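Low molecular weight phosphotyrosine protein phosphatase (Vibrio cholerae, PDB 6U1P) probably removes phosphate from phosphotyrosine in proteins, as a low molecular weight tyrosine phosphatase linked to control of exopolysaccharide synthesis and biofilm formation. Local coordinates at residues Thr50-Lys55 with Pro67-Val72; Gly14-Ser19 with Leu45-Thr50; Leu6-Val11 with Ile37-Ala42; Asp84-Met89 with Asn107-Phe112. One frame throughout, in Å; residues are numbered along the deposited sequence.

Contact 1 of 4, residues Thr50-Lys55 with Pro67-Val72; sequences TMPDDK and PMVNPV
Thr50, Met51 and Pro52 meet Val69-Val72 in a surface contact of two loop segments, one leading into helix 54-62 and the other following that helix before helix 77-82. One backbone bond joins them: Val72 N gives its hydrogen to Thr50 O at 2.9 Å. Pro71 CA adds a CA-H...O contact to the same oxygen. The Val72 side chain turns toward the other loop and lays CG2 against the backbone of Met51, 3.5 Å from Met51 C. In the chain the two loops flank helix 54-62, whose start is capped by Asp53 at the N-cap position: Asp53 OD1 accepts from Lys55 N at 2.7 Å. Although its CB leaves Met51 pointing away, bends at chi2 (-65°) and chi3 (110°) bring the thioether back, so that CE packs 3.6 Å from Pro71 CA and SD lies 4.1 Å from Val69 CG2. Pro52 CG rests 4.2 Å from Val69 CB. Helix 18-32 packs on both loops, Pro20 on Pro52 and Ile24 on Val69, while Asn70 ND2 bonds to Glu23 OE2.

Contact 2 of 4, residues Gly14-Ser19 with Leu45-Thr50; sequences GNLCRS and LKTGKT
Leu16 and Thr47 touch methyl to methyl, Leu16 CD2 lying 4.1 Å from Thr47 CG2. The same Leu16 methyl packs more closely on Lys49, 3.8 Å from Lys49 CB; the bends at chi2 and chi3 of the lysine bring Lys49 CE within 4.1 Å of Leu16 CD2 as well, and the two side chains pass each other obliquely. Thr47 CG2 also approaches Gly14 O, at 3.7 Å, and Gly14 CA lies near Leu45 O. The contact is therefore small and apolar, mostly methyls and methylenes packed on one another, with Thr47 CG2 also against the Gly14 carbonyl.

Thr47 holds OG1 opposite its own backbone N (chi1 -176°), which leaves CG2 to face the other loop; OG1 takes a weak bond from Lys49 N. Lys49 NZ is led back toward its own chain and makes weak bonds to Met51 O and Pro52 O. Val72 packs against both Leu16 and Thr47.

Residues 14-18 belong to the phosphate-binding loop, the CX5R signature of tyrosine phosphatases, which runs from the predicted nucleophile Cys12 to the predicted active-site Arg18. A glycerol, probably from the crystallisation liquor, sits in this loop, hydrogen-bonded to Arg18 NH2 and weakly to Gly14 N and Leu16 N. Arg18 is also held by a salt bridge to Asp90. Asn15 ND2 bonds to Ser41 OG and Asn15 OD1 accepts from Gln73 N. The loop leaves strand 6-12 and enters helix 18-32 with Cys17 at the N-cap, while residues 45-50 run alongside it from strand 37-43 toward helix 54-62.

Contact 3 of 4, residues Leu6-Val11 with Ile37-Ala42; sequences LSVLVV and IQVRSA
Leu6-Val11 and Ile37-Ala42 run as neighbouring parallel strands, their axes 4.5 Å apart at closest approach and 26° apart in direction, paired in unbroken register from Leu6 with Ile37 to Val11 with Ala42. Five backbone bonds of 2.8 to 2.9 Å form the ladder: Gln38 N to Leu6 O, Val8 N to Gln38 O, Arg40 N to Val8 O, Val10 N to Arg40 O and Ala42 N to Val10 O. CA-H...O contacts fill the spaces between, among them Val39 CA to Val8 O.

On the face carrying Leu6, Val8 and Val10, Leu6 and Ile37 lie side by side and point the same way, with Leu6 CB 3.7 Å from Ile37 CG1. Val8 uses its two branches separately: CG2 goes to Ile37 CG2 at 4.0 Å, and CG1, opposite the backbone N (chi1 162°), to Val39 CG2 at 4.1 Å. Val10 CG2 is pressed on Ser41 CB at 3.4 Å, tighter than usual van der Waals contact, while Ser41 OG bonds to Glu23 OE1. These strands and helix 18-32 make a beta-alpha-beta crossover, the first unit of the parallel sheet with order 2-1-3-4 found in this phosphatase family; Val10 packs on Leu26 of that helix, and Trp152 of the second subunit reaches Val8 and Ile37.

On the other face Leu9 CD1 spans toward Ala42 CB, 4.0 Å away. Val11 presses its CG1 on Ala42 O. Ser7 OG finds its partner beyond the pair, bonding to His83 ND1.

Contact 4 of 4, residues Asp84-Met89 with Asn107-Phe112; sequences DFIYAM and NKLALF
Ile86, Tyr87 and Ala88 pair with Leu109, Ala110 and Leu111 as short parallel strands. Among the backbone hydrogen bonds, Ile86 N to Lys108 O (3.0 Å) and Ala88 N to Ala110 O (2.8 Å) point one way; Ala110 N to Ile86 O, longer at 3.3 Å, points the other. Tyr87 CA adds a CA-H...O contact to Ala110 O.

The sulfur contact is a Met-aromatic one. Met89 folds back through its bends at chi2 (-65°) and chi3 (133°), placing CE over one face of the Phe112 ring; SD approaches obliquely, 4.6 Å from the ring centroid and 30° off its normal. Tyr87 CB meets the same ring at its edge, 4.0 Å from Phe112 CD1, while Leu111 O lies in plane at the edge of the Tyr87 ring. Among aliphatic groups, Ile86 CB lies 4.3 Å from Leu109 CD1 and Ala88 CB 4.2 Å from Leu111 CD2.

Lys108 NZ bonds to His83 O. Tyr87 OH bonds to Trp152 NE1 of the second subunit. With helix 91-100, the strands form a beta-alpha-beta crossover with 109-111 as the edge strand; just past the C-terminal end of strand 85-88, Met89 packs on Cys12 and Arg18 of the predicted active site.

Contacts 3 and 4 belong to one sheet: Leu9 O accepts from Tyr87 N at 2.8 Å, joining strands 6-12 and 85-88, and the centres of the two contacts lie about 10 Å apart. Contact 2 holds most of the phosphate-binding loop that follows strand 6-12, and Asn15 ND2 reaches Ser41 OG of contact 3 at 2.9 Å. Contact 1 continues outward from contact 2, sharing Thr50, with Asp53 N 2.8 Å from Leu16 O. Contact 4 meets contact 2 through packing of Met89 CG on Arg18 CB, 3.7 Å apart; contacts 1 and 4 do not touch, nearest atoms about 12 Å apart. The side chains of Met89 and Val72 lie about 4 and 9 Å from that of Cys12, the predicted nucleophile.

Contact 1 of 4, residues Thr50-Lys55 with Pro67-Val72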
# COMPACT_ATOMS: atom_id res chain seq x y z
N THR B 50 1.41 7.40 -14.90
CA THR B 50 2.00 8.66 -15.32
C THR B 50 2.91 9.26 -14.25
O THR B 50 4.01 9.72 -14.58
CB THR B 50 0.90 9.67 -15.67
OG1 THR B 50 0.13 9.18 -16.78
CG2 THR B 50 1.48 11.05 -15.99
N MET B 51 2.50 9.20 -12.98
CA MET B 51 3.13 9.78 -11.81
C MET B 51 3.50 8.68 -10.82
O MET B 51 2.87 7.62 -10.80
CB MET B 51 2.19 10.77 -11.09
CG MET B 51 2.00 12.11 -11.77
SD MET B 51 3.52 13.06 -11.80
CE MET B 51 3.87 12.98 -13.55
N PRO B 52 4.48 8.93 -9.96
CA PRO B 52 4.84 7.94 -8.93
C PRO B 52 3.73 7.74 -7.90
O PRO B 52 2.74 8.48 -7.86
CB PRO B 52 6.08 8.56 -8.27
CG PRO B 52 6.63 9.48 -9.30
CD PRO B 52 5.44 10.03 -10.04
N ASP B 53 3.90 6.71 -7.07
CA ASP B 53 2.89 6.34 -6.09
C ASP B 53 2.72 7.42 -5.04
O ASP B 53 3.70 7.91 -4.47
CB ASP B 53 3.27 5.02 -5.41
CG ASP B 53 2.13 4.41 -4.57
OD1 ASP B 53 1.47 5.11 -3.77
OD2 ASP B 53 1.91 3.19 -4.71
N ASP B 54 1.46 7.75 -4.73
CA ASP B 54 1.15 8.73 -3.70
C ASP B 54 1.77 8.36 -2.36
O ASP B 54 2.18 9.25 -1.60
CB ASP B 54 -0.36 8.90 -3.55
CG ASP B 54 -0.94 9.82 -4.60
OD1 ASP B 54 -0.15 10.34 -5.43
OD2 ASP B 54 -2.17 10.03 -4.60
N LYS B 55 1.82 7.07 -2.02
CA LYS B 55 2.35 6.72 -0.71
C LYS B 55 3.87 6.88 -0.66
O LYS B 55 4.42 7.20 0.40
CB LYS B 55 1.99 5.28 -0.37
CG LYS B 55 0.54 4.93 -0.52
CD LYS B 55 0.42 3.42 -0.64
CE LYS B 55 0.52 2.77 0.74
NZ LYS B 55 -0.83 2.64 1.40
N PRO B 67 8.52 16.56 -2.69
CA PRO B 67 8.46 15.67 -3.86
C PRO B 67 7.95 16.39 -5.11
O PRO B 67 6.79 16.30 -5.52
CB PRO B 67 7.48 14.58 -3.41
CG PRO B 67 6.56 15.29 -2.45
CD PRO B 67 7.31 16.48 -1.86
N MET B 68 8.85 17.10 -5.80
CA MET B 68 8.53 17.61 -7.13
C MET B 68 9.08 16.60 -8.11
O MET B 68 10.27 16.33 -8.10
CB MET B 68 9.10 18.99 -7.38
CG MET B 68 9.15 19.33 -8.84
SD MET B 68 9.27 21.09 -9.11
CE MET B 68 10.90 21.42 -8.50
N VAL B 69 8.22 15.99 -8.92
CA VAL B 69 8.47 14.66 -9.46
C VAL B 69 8.38 14.66 -10.98
O VAL B 69 7.48 15.29 -11.57
CB VAL B 69 7.53 13.58 -8.89
CG1 VAL B 69 8.04 13.15 -7.57
CG2 VAL B 69 6.09 14.10 -8.76
N ASN B 70 9.30 13.96 -11.60
CA ASN B 70 9.21 13.72 -13.02
C ASN B 70 8.20 12.61 -13.33
O ASN B 70 7.90 11.77 -12.49
CB ASN B 70 10.58 13.37 -13.56
CG ASN B 70 11.46 14.60 -13.66
OD1 ASN B 70 11.17 15.49 -14.46
ND2 ASN B 70 12.48 14.70 -12.81
N PRO B 71 7.65 12.63 -14.54
CA PRO B 71 6.81 11.52 -14.98
C PRO B 71 7.57 10.21 -14.93
O PRO B 71 8.79 10.17 -15.07
CB PRO B 71 6.46 11.89 -16.43
CG PRO B 71 6.65 13.38 -16.51
CD PRO B 71 7.78 13.67 -15.57
N VAL B 72 6.81 9.14 -14.68
CA VAL B 72 7.32 7.77 -14.79
C VAL B 72 7.91 7.53 -16.17
O VAL B 72 7.32 7.91 -17.19
CB VAL B 72 6.16 6.79 -14.51
CG1 VAL B 72 6.60 5.33 -14.77
CG2 VAL B 72 5.61 6.98 -13.09

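Contact 2 of 4, residues Gly14-Ser19 with Leu45-Thr50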
# COMPACT_ATOMS: atom_id res chain seq x y z
N GLY B 14 9.12 -0.58 -11.48
CA GLY B 14 8.08 0.19 -12.15
C GLY B 14 8.25 1.70 -12.17
O GLY B 14 7.39 2.42 -12.69
N ASN B 15 9.34 2.20 -11.59
CA ASN B 15 9.59 3.63 -11.42
C ASN B 15 8.46 4.28 -10.63
O ASN B 15 8.13 5.45 -10.87
CB ASN B 15 9.78 4.33 -12.77
CG ASN B 15 10.46 5.70 -12.67
OD1 ASN B 15 10.08 6.63 -13.38
ND2 ASN B 15 11.48 5.81 -11.81
N LEU B 16 7.84 3.54 -9.71
CA LEU B 16 6.71 4.07 -8.96
C LEU B 16 7.03 4.46 -7.52
O LEU B 16 6.36 5.34 -6.97
CB LEU B 16 5.55 3.05 -8.94
CG LEU B 16 4.99 2.62 -10.30
CD1 LEU B 16 3.76 1.69 -10.17
CD2 LEU B 16 4.66 3.86 -11.13
N CYS B 17 8.00 3.80 -6.88
CA CYS B 17 8.23 4.01 -5.45
C CYS B 17 9.71 4.26 -5.16
O CYS B 17 10.11 5.41 -4.90
CB CYS B 17 7.72 2.80 -4.65
SG CYS B 17 5.91 2.43 -4.84
N ARG B 18 10.50 3.18 -5.19
CA ARG B 18 11.89 3.20 -4.76
C ARG B 18 12.74 4.18 -5.58
O ARG B 18 13.39 5.06 -5.02
CB ARG B 18 12.47 1.78 -4.83
CG ARG B 18 12.02 0.88 -3.67
CD ARG B 18 12.55 -0.56 -3.83
NE ARG B 18 11.97 -1.19 -5.01
CZ ARG B 18 12.31 -2.39 -5.46
NH1 ARG B 18 13.23 -3.12 -4.83
NH2 ARG B 18 11.70 -2.86 -6.55
N SER B 19 12.78 4.00 -6.91
CA SER B 19 13.70 4.85 -7.66
C SER B 19 13.26 6.33 -7.64
O SER B 19 14.13 7.20 -7.52
CB SER B 19 13.93 4.34 -9.10
OG SER B 19 12.74 4.18 -9.86
N LEU B 45 10.26 -1.97 -16.27
CA LEU B 45 9.04 -2.47 -16.89
C LEU B 45 8.09 -1.32 -17.22
O LEU B 45 7.90 -0.42 -16.40
CB LEU B 45 8.38 -3.52 -16.00
CG LEU B 45 7.20 -4.36 -16.50
CD1 LEU B 45 5.85 -3.66 -16.39
CD2 LEU B 45 7.47 -4.74 -17.96
N LYS B 46 7.52 -1.36 -18.42
CA LYS B 46 6.53 -0.38 -18.87
C LYS B 46 5.27 -0.49 -18.03
O LYS B 46 4.49 -1.44 -18.18
CB LYS B 46 6.20 -0.61 -20.36
CG LYS B 46 5.01 0.18 -20.90
CD LYS B 46 4.09 -0.72 -21.74
CE LYS B 46 3.25 0.08 -22.74
NZ LYS B 46 2.06 -0.64 -23.29
N THR B 47 5.02 0.49 -17.18
CA THR B 47 3.78 0.55 -16.44
C THR B 47 2.81 1.49 -17.14
O THR B 47 3.18 2.25 -18.03
CB THR B 47 4.02 1.03 -15.00
OG1 THR B 47 2.79 1.00 -14.26
CG2 THR B 47 4.54 2.46 -14.99
N GLY B 48 1.55 1.41 -16.74
CA GLY B 48 0.62 2.33 -17.36
C GLY B 48 0.57 3.68 -16.70
O GLY B 48 -0.11 4.59 -17.19
N LYS B 49 1.32 3.86 -15.62
CA LYS B 49 1.14 5.01 -14.75
C LYS B 49 1.89 6.22 -15.29
O LYS B 49 2.88 6.11 -16.03
CB LYS B 49 1.61 4.68 -13.33
CG LYS B 49 0.53 4.10 -12.43
CD LYS B 49 0.05 5.14 -11.41
CE LYS B 49 0.92 5.13 -10.15
NZ LYS B 49 0.59 6.25 -9.21
N THR B 50 1.41 7.40 -14.90
CA THR B 50 2.00 8.66 -15.32
C THR B 50 2.91 9.26 -14.25
O THR B 50 4.01 9.72 -14.58
CB THR B 50 0.90 9.67 -15.67
OG1 THR B 50 0.13 9.18 -16.78
CG2 THR B 50 1.48 11.05 -15.99

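Contact 3 of 4, residues Leu6-Val11 with Ile37-Ala42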
# COMPACT_ATOMS: atom_id res chain seq x y z
N LEU B 6 27.80 15.68 -14.03
CA LEU B 6 27.63 14.24 -13.92
C LEU B 6 26.16 13.86 -14.06
O LEU B 6 25.26 14.61 -13.67
CB LEU B 6 28.20 13.73 -12.60
CG LEU B 6 28.50 12.23 -12.48
CD1 LEU B 6 29.90 11.92 -13.01
CD2 LEU B 6 28.35 11.77 -11.04
N SER B 7 25.92 12.66 -14.60
CA SER B 7 24.58 12.17 -14.84
C SER B 7 24.41 10.82 -14.15
O SER B 7 25.20 9.90 -14.36
CB SER B 7 24.31 12.04 -16.35
OG SER B 7 22.96 11.70 -16.60
N VAL B 8 23.38 10.72 -13.30
CA VAL B 8 23.12 9.54 -12.50
C VAL B 8 21.68 9.10 -12.77
O VAL B 8 20.76 9.92 -12.73
CB VAL B 8 23.34 9.82 -11.00
CG1 VAL B 8 22.67 8.78 -10.12
CG2 VAL B 8 24.82 9.89 -10.70
N LEU B 9 21.49 7.81 -13.02
CA LEU B 9 20.16 7.25 -13.19
C LEU B 9 19.92 6.19 -12.11
O LEU B 9 20.81 5.40 -11.80
CB LEU B 9 20.02 6.66 -14.58
CG LEU B 9 18.75 5.88 -14.86
CD1 LEU B 9 17.54 6.80 -14.85
CD2 LEU B 9 18.89 5.15 -16.20
N VAL B 10 18.72 6.20 -11.51
CA VAL B 10 18.32 5.22 -10.50
C VAL B 10 17.10 4.45 -11.02
O VAL B 10 16.17 5.04 -11.58
CB VAL B 10 17.99 5.88 -9.13
CG1 VAL B 10 19.24 6.36 -8.43
CG2 VAL B 10 17.07 7.06 -9.31
N VAL B 11 17.09 3.14 -10.81
CA VAL B 11 16.16 2.25 -11.49
C VAL B 11 15.59 1.25 -10.50
O VAL B 11 16.34 0.58 -9.78
CB VAL B 11 16.85 1.50 -12.64
CG1 VAL B 11 15.90 0.46 -13.26
CG2 VAL B 11 17.37 2.45 -13.69
N ILE B 37 25.83 17.54 -10.26
CA ILE B 37 25.39 16.21 -10.65
C ILE B 37 23.88 16.26 -10.85
O ILE B 37 23.16 16.71 -9.95
CB ILE B 37 25.75 15.15 -9.59
CG1 ILE B 37 27.26 15.10 -9.33
CG2 ILE B 37 25.21 13.78 -10.02
CD1 ILE B 37 27.63 14.40 -8.03
N GLN B 38 23.40 15.76 -11.98
CA GLN B 38 21.96 15.64 -12.15
C GLN B 38 21.56 14.17 -12.06
O GLN B 38 22.36 13.26 -12.27
CB GLN B 38 21.46 16.28 -13.45
CG GLN B 38 22.14 15.84 -14.73
CD GLN B 38 21.43 16.40 -15.95
OE1 GLN B 38 20.66 17.37 -15.85
NE2 GLN B 38 21.68 15.80 -17.12
N VAL B 39 20.30 13.96 -11.68
CA VAL B 39 19.82 12.63 -11.37
C VAL B 39 18.43 12.46 -11.96
O VAL B 39 17.61 13.38 -11.94
CB VAL B 39 19.84 12.40 -9.83
CG1 VAL B 39 19.10 13.50 -9.10
CG2 VAL B 39 19.26 11.02 -9.47
N ARG B 40 18.16 11.27 -12.50
CA ARG B 40 16.83 10.86 -12.91
C ARG B 40 16.60 9.43 -12.45
O ARG B 40 17.48 8.78 -11.88
CB ARG B 40 16.59 10.90 -14.43
CG ARG B 40 16.93 12.19 -15.11
CD ARG B 40 16.13 13.35 -14.56
NE ARG B 40 17.07 14.36 -14.10
CZ ARG B 40 16.78 15.64 -13.87
NH1 ARG B 40 15.56 16.11 -14.04
NH2 ARG B 40 17.75 16.45 -13.46
N SER B 41 15.39 8.95 -12.70
CA SER B 41 14.97 7.62 -12.32
C SER B 41 14.16 7.01 -13.45
O SER B 41 13.64 7.71 -14.33
CB SER B 41 14.15 7.64 -11.03
OG SER B 41 12.92 8.30 -11.24
N ALA B 42 14.07 5.68 -13.44
CA ALA B 42 13.37 4.94 -14.48
C ALA B 42 13.07 3.54 -13.96
O ALA B 42 13.67 3.08 -12.99
CB ALA B 42 14.19 4.88 -15.78

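Contact 4 of 4, residues Asp84-Met89 with Asn107-Phe112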
# COMPACT_ATOMS: atom_id res chain seq x y z
N ASP B 84 26.29 8.55 -16.51
CA ASP B 84 27.61 8.15 -16.03
C ASP B 84 27.55 6.96 -15.08
O ASP B 84 28.34 6.02 -15.23
CB ASP B 84 28.28 9.34 -15.36
CG ASP B 84 28.24 10.57 -16.24
OD1 ASP B 84 27.91 11.65 -15.71
OD2 ASP B 84 28.55 10.46 -17.45
N PHE B 85 26.61 6.95 -14.13
CA PHE B 85 26.37 5.74 -13.35
C PHE B 85 24.88 5.51 -13.17
O PHE B 85 24.07 6.44 -13.14
CB PHE B 85 27.01 5.74 -11.95
CG PHE B 85 28.31 6.48 -11.86
CD1 PHE B 85 29.43 6.02 -12.52
CD2 PHE B 85 28.42 7.61 -11.08
CE1 PHE B 85 30.63 6.69 -12.44
CE2 PHE B 85 29.62 8.28 -10.98
CZ PHE B 85 30.73 7.82 -11.66
N ILE B 86 24.55 4.24 -13.01
CA ILE B 86 23.18 3.76 -13.02
C ILE B 86 23.05 2.78 -11.86
O ILE B 86 23.80 1.80 -11.79
CB ILE B 86 22.82 3.09 -14.35
CG1 ILE B 86 22.90 4.13 -15.48
CG2 ILE B 86 21.44 2.44 -14.27
CD1 ILE B 86 23.38 3.58 -16.79
N TYR B 87 22.13 3.07 -10.93
CA TYR B 87 21.99 2.30 -9.70
C TYR B 87 20.68 1.52 -9.67
O TYR B 87 19.60 2.09 -9.90
CB TYR B 87 22.09 3.20 -8.47
CG TYR B 87 23.42 3.91 -8.33
CD1 TYR B 87 23.62 5.17 -8.90
CD2 TYR B 87 24.48 3.33 -7.63
CE1 TYR B 87 24.84 5.82 -8.78
CE2 TYR B 87 25.69 3.97 -7.50
CZ TYR B 87 25.87 5.21 -8.07
OH TYR B 87 27.07 5.86 -7.96
N ALA B 88 20.78 0.23 -9.33
CA ALA B 88 19.67 -0.69 -9.21
C ALA B 88 19.27 -0.87 -7.75
O ALA B 88 20.14 -0.97 -6.88
CB ALA B 88 20.04 -2.05 -9.82
N MET B 89 17.95 -0.91 -7.49
CA MET B 89 17.41 -1.01 -6.14
C MET B 89 17.53 -2.42 -5.55
O MET B 89 17.69 -2.57 -4.33
CB MET B 89 15.94 -0.58 -6.12
CG MET B 89 15.75 0.90 -6.30
SD MET B 89 16.44 1.89 -4.95
CE MET B 89 17.32 3.11 -5.92
N ASN B 107 30.01 -1.67 -16.81
CA ASN B 107 30.72 -1.29 -15.59
C ASN B 107 30.02 -0.14 -14.87
O ASN B 107 30.35 0.12 -13.71
CB ASN B 107 32.16 -0.86 -15.90
CG ASN B 107 32.24 0.58 -16.40
OD1 ASN B 107 31.77 0.90 -17.50
ND2 ASN B 107 32.81 1.45 -15.58
N LYS B 108 29.08 0.54 -15.52
CA LYS B 108 28.34 1.62 -14.89
C LYS B 108 27.18 1.12 -14.04
O LYS B 108 26.49 1.94 -13.42
CB LYS B 108 27.82 2.61 -15.96
CG LYS B 108 28.82 2.88 -17.10
CD LYS B 108 28.75 4.31 -17.62
CE LYS B 108 28.07 4.42 -18.98
NZ LYS B 108 28.12 5.81 -19.56
N LEU B 109 26.95 -0.19 -13.98
CA LEU B 109 25.82 -0.77 -13.28
C LEU B 109 26.24 -1.21 -11.88
O LEU B 109 27.30 -1.82 -11.71
CB LEU B 109 25.26 -1.97 -14.05
CG LEU B 109 24.18 -1.72 -15.10
CD1 LEU B 109 24.48 -0.50 -15.95
CD2 LEU B 109 24.00 -2.95 -15.97
N ALA B 110 25.39 -0.92 -10.90
CA ALA B 110 25.68 -1.29 -9.52
C ALA B 110 24.40 -1.20 -8.70
O ALA B 110 23.43 -0.55 -9.11
CB ALA B 110 26.78 -0.42 -8.92
N LEU B 111 24.39 -1.88 -7.55
CA LEU B 111 23.27 -1.80 -6.63
C LEU B 111 23.29 -0.48 -5.86
O LEU B 111 24.36 0.01 -5.48
CB LEU B 111 23.27 -3.00 -5.69
CG LEU B 111 22.97 -4.33 -6.40
CD1 LEU B 111 23.41 -5.56 -5.61
CD2 LEU B 111 21.48 -4.41 -6.72
N PHE B 112 22.10 0.08 -5.64
CA PHE B 112 21.97 1.38 -4.99
C PHE B 112 22.64 1.40 -3.62
O PHE B 112 23.25 2.41 -3.24
CB PHE B 112 20.50 1.77 -4.83
CG PHE B 112 20.28 3.14 -4.23
CD1 PHE B 112 20.40 4.28 -5.01
CD2 PHE B 112 19.96 3.28 -2.89
CE1 PHE B 112 20.18 5.55 -4.47
CE2 PHE B 112 19.74 4.54 -2.33
CZ PHE B 112 19.85 5.68 -3.12